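Local atomic coordinates of stress-response A/B barrel domain-containing protein (Thermobifida fusca, PDB entry 3BGU), a protein that is of unknown function but forms a dimeric ferredoxin-like fold of the stress-responsive A/B barrel family and holds nitrobenzene in a pocket in the crystal. Residues 91-94 with 95-98; 29-32 with 33-36. All coordinates share one frame; numbering follows the deposited sequence.

Interaction 1. Residues 91-94 with 95-98; sequences DHPD and HRAA. With NBZ (nitrobenzene), chain N; EDO (1,2-ethanediol), chain G.
H92 O receives R96 N at 3.1 Å, nearly straight down its carbonyl bond, and two further i to i+4 bonds, A97 N to P93 O and A98 N to D94 O, complete the first helical turn. H92 stands just before that turn and caps it with its side chain. With CG set opposite the backbone N (chi1 -167°), the imidazole swings back so that ND1 accepts D94 N at 3.0 Å, the donor only 13° out of the ring plane. At the far edge NE2 shares a hydrogen bond of 2.8 Å with O2 of a 1,2-ethanediol, while P93 CD lies 3.3 Å above one face, toward the rim. Were H92 an alanine, D94 N would probably lose its capping acceptor and the start of the helix be weakened. R96 bends at its third torsion (chi3 -54°) and folds back beside P93, NH2 coming within 3.8 Å of P93 CB, with D91 O at the guanidinium edge. D94 OD2 accepts A51 N, in the loop that follows helix 36-48. H95 looks into the fold: its CE1 lies 3.5 Å from C2 of nitrobenzene, which meets the imidazole at the edge, and its ring also meets that of Y89. This is an N-capped helix start, with H95, in its first turn, lining the ligand pocket of the ferredoxin-like domain.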
loop_
_atom_site.group_PDB
_atom_site.type_symbol
_atom_site.label_atom_id
_atom_site.label_comp_id
_atom_site.label_asym_id
_atom_site.label_seq_id
_atom_site.Cartn_x
_atom_site.Cartn_y
_atom_site.Cartn_z
ATOM N N ASP A 91 3.469 -15.507 11.384
ATOM C CA ASP A 91 4.161 -16.482 12.189
ATOM C C ASP A 91 5.171 -17.317 11.410
ATOM O O ASP A 91 5.927 -18.098 12.006
ATOM C CB ASP A 91 3.152 -17.448 12.814
ATOM C CG ASP A 91 2.338 -16.818 13.913
ATOM O OD1 ASP A 91 2.778 -15.805 14.503
ATOM O OD2 ASP A 91 1.278 -17.401 14.221
ATOM N N HIS A 92 5.188 -17.157 10.084
ATOM C CA HIS A 92 5.999 -18.016 9.240
ATOM C C HIS A 92 7.470 -17.663 9.437
ATOM O O HIS A 92 7.833 -16.498 9.568
ATOM C CB HIS A 92 5.601 -17.833 7.779
ATOM C CG HIS A 92 6.153 -18.866 6.855
ATOM N ND1 HIS A 92 7.440 -18.803 6.361
ATOM C CD2 HIS A 92 5.563 -19.922 6.247
ATOM C CE1 HIS A 92 7.631 -19.831 5.544
ATOM N NE2 HIS A 92 6.505 -20.519 5.454
ATOM N N PRO A 93 8.338 -18.668 9.497
ATOM C CA PRO A 93 9.710 -18.329 9.651
ATOM C C PRO A 93 10.329 -17.344 8.646
ATOM O O PRO A 93 11.205 -16.547 9.034
ATOM C CB PRO A 93 10.401 -19.716 9.559
ATOM C CG PRO A 93 9.399 -20.692 9.633
ATOM C CD PRO A 93 8.081 -20.107 9.428
ATOM N N ASP A 94 9.915 -17.406 7.380
ATOM C CA ASP A 94 10.434 -16.462 6.381
ATOM C C ASP A 94 10.136 -15.036 6.861
ATOM O O ASP A 94 10.952 -14.109 6.733
ATOM C CB ASP A 94 9.694 -16.591 5.053
ATOM C CG ASP A 94 10.134 -17.726 4.172
ATOM O OD1 ASP A 94 10.877 -18.644 4.569
ATOM O OD2 ASP A 94 9.762 -17.641 2.981
ATOM N N HIS A 95 8.900 -14.845 7.328
ATOM C CA HIS A 95 8.452 -13.565 7.729
ATOM C C HIS A 95 9.179 -13.032 8.947
ATOM O O HIS A 95 9.587 -11.866 8.976
ATOM C CB HIS A 95 6.944 -13.626 7.957
ATOM C CG HIS A 95 6.345 -12.305 8.267
ATOM N ND1 HIS A 95 6.143 -11.354 7.295
ATOM C CD2 HIS A 95 5.964 -11.748 9.438
ATOM C CE1 HIS A 95 5.584 -10.289 7.847
ATOM N NE2 HIS A 95 5.462 -10.500 9.146
ATOM N N ARG A 96 9.385 -13.883 9.953
ATOM C CA ARG A 96 10.137 -13.455 11.111
ATOM C C ARG A 96 11.578 -13.132 10.716
ATOM O O ARG A 96 12.142 -12.165 11.196
ATOM C CB ARG A 96 10.106 -14.504 12.193
ATOM C CG ARG A 96 8.753 -14.780 12.767
ATOM C CD ARG A 96 8.786 -15.882 13.822
ATOM N NE ARG A 96 9.398 -17.129 13.355
ATOM C CZ ARG A 96 10.633 -17.550 13.656
ATOM N NH1 ARG A 96 11.441 -16.824 14.428
ATOM N NH2 ARG A 96 11.069 -18.710 13.161
ATOM N N ALA A 97 12.168 -13.890 9.785
ATOM C CA ALA A 97 13.529 -13.554 9.311
ATOM C C ALA A 97 13.568 -12.207 8.575
ATOM O O ALA A 97 14.484 -11.414 8.753
ATOM C CB ALA A 97 14.051 -14.648 8.431
ATOM N N ALA A 98 12.559 -11.932 7.757
ATOM C CA ALA A 98 12.514 -10.641 7.042
ATOM C C ALA A 98 12.309 -9.446 8.015
ATOM O O ALA A 98 12.891 -8.397 7.855
ATOM C CB ALA A 98 11.375 -10.670 5.987
HETATM C C1 NBZ N . 5.852 -7.335 5.865
HETATM C C2 NBZ N . 6.438 -8.301 5.060
HETATM C C3 NBZ N . 7.791 -8.484 5.051
HETATM C C4 NBZ N . 8.570 -7.752 5.924
HETATM C C5 NBZ N . 8.020 -6.771 6.745
HETATM C C6 NBZ N . 6.630 -6.576 6.747
HETATM N N1 NBZ N . 6.018 -5.615 7.585
HETATM O O1 NBZ N . 6.672 -4.792 8.238
HETATM O O2 NBZ N . 4.770 -5.544 7.673
HETATM C C1 EDO G . 6.294 -21.708 1.859
HETATM O O1 EDO G . 7.545 -21.508 2.513
HETATM C C2 EDO G . 5.429 -22.669 2.670
HETATM O O2 EDO G . 5.931 -22.828 4.001
#

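Interaction 2. Residues 29-32 with 33-36; sequences RWND and TVTP. With EDO (1,2-ethanediol), chain J.
V34 CG1 sits over one face of the W30 indole, 4.1 Å from the centroid of the five-membered ring and 19° off its normal, a CH-pi contact displaced toward the rim. The other methyl, CG2, packs against the root of the same side chain, 3.7 Å from W30 CB. With CG1 opposite the backbone N (chi1 175°), that branch is turned to the indole and CG2 to its CB. V39 of helix 36-48 and M105 touch both side chains, and L106 adds to the packing round W30. The chain reverses here in a type I beta turn from N31 to V34, part of the connection from the first strand of the ferredoxin-like sheet to its first helix. V34 N closes the turn on N31 O at 3.3 Å, the donor standing above the carbonyl plane, 51° out of it. The N31 side chain runs alongside T33, and its ND2 donates to P104 O, tying the turn to the chain just before strand 106-115. W30 O takes a hydrogen bond of 3.1 Å from O2 of a 1,2-ethanediol, while W30 N donates to D73 OD2. Directly after the turn, T35 N-caps helix 36-48 with its side chain.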
loop_
_atom_site.group_PDB
_atom_site.type_symbol
_atom_site.label_atom_id
_atom_site.label_comp_id
_atom_site.label_asym_id
_atom_site.label_seq_id
_atom_site.Cartn_x
_atom_site.Cartn_y
_atom_site.Cartn_z
ATOM N N ARG A 29 10.258 4.112 6.581
ATOM C CA ARG A 29 11.133 5.305 6.537
ATOM C C ARG A 29 12.465 4.884 7.169
ATOM O O ARG A 29 12.508 4.562 8.367
ATOM C CB ARG A 29 10.505 6.439 7.347
ATOM C CG ARG A 29 11.372 7.709 7.511
ATOM C CD ARG A 29 10.539 8.914 8.019
ATOM N NE ARG A 29 10.507 8.995 9.474
ATOM C CZ ARG A 29 11.409 9.654 10.208
ATOM N NH1 ARG A 29 12.396 10.318 9.628
ATOM N NH2 ARG A 29 11.295 9.683 11.520
ATOM N N TRP A 30 13.543 4.866 6.388
ATOM C CA TRP A 30 14.827 4.368 6.876
ATOM C C TRP A 30 15.411 5.347 7.875
ATOM O O TRP A 30 15.087 6.541 7.818
ATOM C CB TRP A 30 15.813 4.130 5.751
ATOM C CG TRP A 30 15.343 3.231 4.661
ATOM C CD1 TRP A 30 15.375 3.496 3.317
ATOM C CD2 TRP A 30 14.776 1.924 4.795
ATOM N NE1 TRP A 30 14.920 2.445 2.636
ATOM C CE2 TRP A 30 14.516 1.459 3.502
ATOM C CE3 TRP A 30 14.499 1.073 5.891
ATOM C CZ2 TRP A 30 14.002 0.191 3.261
ATOM C CZ3 TRP A 30 13.949 -0.180 5.647
ATOM C CH2 TRP A 30 13.672 -0.594 4.333
ATOM N N ASN A 31 16.246 4.828 8.780
ATOM C CA ASN A 31 17.013 5.691 9.669
ATOM C C ASN A 31 18.352 6.045 8.950
ATOM O O ASN A 31 18.571 5.649 7.800
ATOM C CB ASN A 31 17.156 5.066 11.081
ATOM C CG ASN A 31 17.833 3.761 11.055
ATOM O OD1 ASN A 31 18.789 3.583 10.315
ATOM N ND2 ASN A 31 17.400 2.828 11.927
ATOM N N ASP A 32 19.217 6.819 9.620
ATOM C CA ASP A 32 20.494 7.312 9.038
ATOM C C ASP A 32 21.482 6.184 8.782
ATOM O O ASP A 32 22.429 6.325 8.007
ATOM C CB ASP A 32 21.182 8.296 9.993
ATOM C CG ASP A 32 20.429 9.599 10.134
ATOM O OD1 ASP A 32 19.653 9.911 9.229
ATOM O OD2 ASP A 32 20.645 10.324 11.134
ATOM N N THR A 33 21.266 5.087 9.491
ATOM C CA THR A 33 22.067 3.866 9.381
ATOM C C THR A 33 22.068 3.268 7.967
ATOM O O THR A 33 23.011 2.581 7.591
ATOM C CB THR A 33 21.537 2.815 10.407
ATOM O OG1 THR A 33 22.489 2.649 11.464
ATOM C CG2 THR A 33 21.162 1.458 9.749
ATOM N N VAL A 34 21.028 3.545 7.181
ATOM C CA VAL A 34 20.793 2.771 5.964
ATOM C C VAL A 34 21.541 3.241 4.691
ATOM O O VAL A 34 21.497 4.414 4.341
ATOM C CB VAL A 34 19.278 2.649 5.697
ATOM C CG1 VAL A 34 18.999 1.966 4.369
ATOM C CG2 VAL A 34 18.583 1.872 6.841
ATOM N N THR A 35 22.132 2.274 3.986
ATOM C CA THR A 35 22.904 2.445 2.743
ATOM C C THR A 35 22.130 1.825 1.552
ATOM O O THR A 35 21.260 0.959 1.733
ATOM C CB THR A 35 24.304 1.747 2.857
ATOM O OG1 THR A 35 24.112 0.326 2.961
ATOM C CG2 THR A 35 25.088 2.241 4.074
ATOM N N PRO A 36 22.425 2.250 0.311
ATOM C CA PRO A 36 21.814 1.603 -0.840
ATOM C C PRO A 36 21.986 0.063 -0.852
ATOM O O PRO A 36 20.982 -0.648 -1.126
ATOM C CB PRO A 36 22.469 2.273 -2.056
ATOM C CG PRO A 36 23.311 3.342 -1.511
ATOM C CD PRO A 36 23.278 3.385 -0.060
HETATM C C1 EDO J . 16.973 8.188 3.836
HETATM O O1 EDO J . 17.471 9.056 4.860
HETATM C C2 EDO J . 15.524 7.927 4.167
HETATM O O2 EDO J . 15.205 8.487 5.456
#

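In the fold
Both interactions are local and lie where a helix begins, but at separate places: interaction 1 opens helix 93-102, whereas interaction 2 spans the turn between strand 21-30 and helix 36-48. Their centres are 22 Å apart and their nearest atoms about 9 Å apart, so they do not touch. Residues 91-98 are partly buried and reach inward to the nitrobenzene pocket; residues 29-36 form a surface contact farther from the centre of the chain. The chemistry follows: repeated backbone bonds and an imidazole cap in the first, a turn bond and apolar packing on an indole in the second.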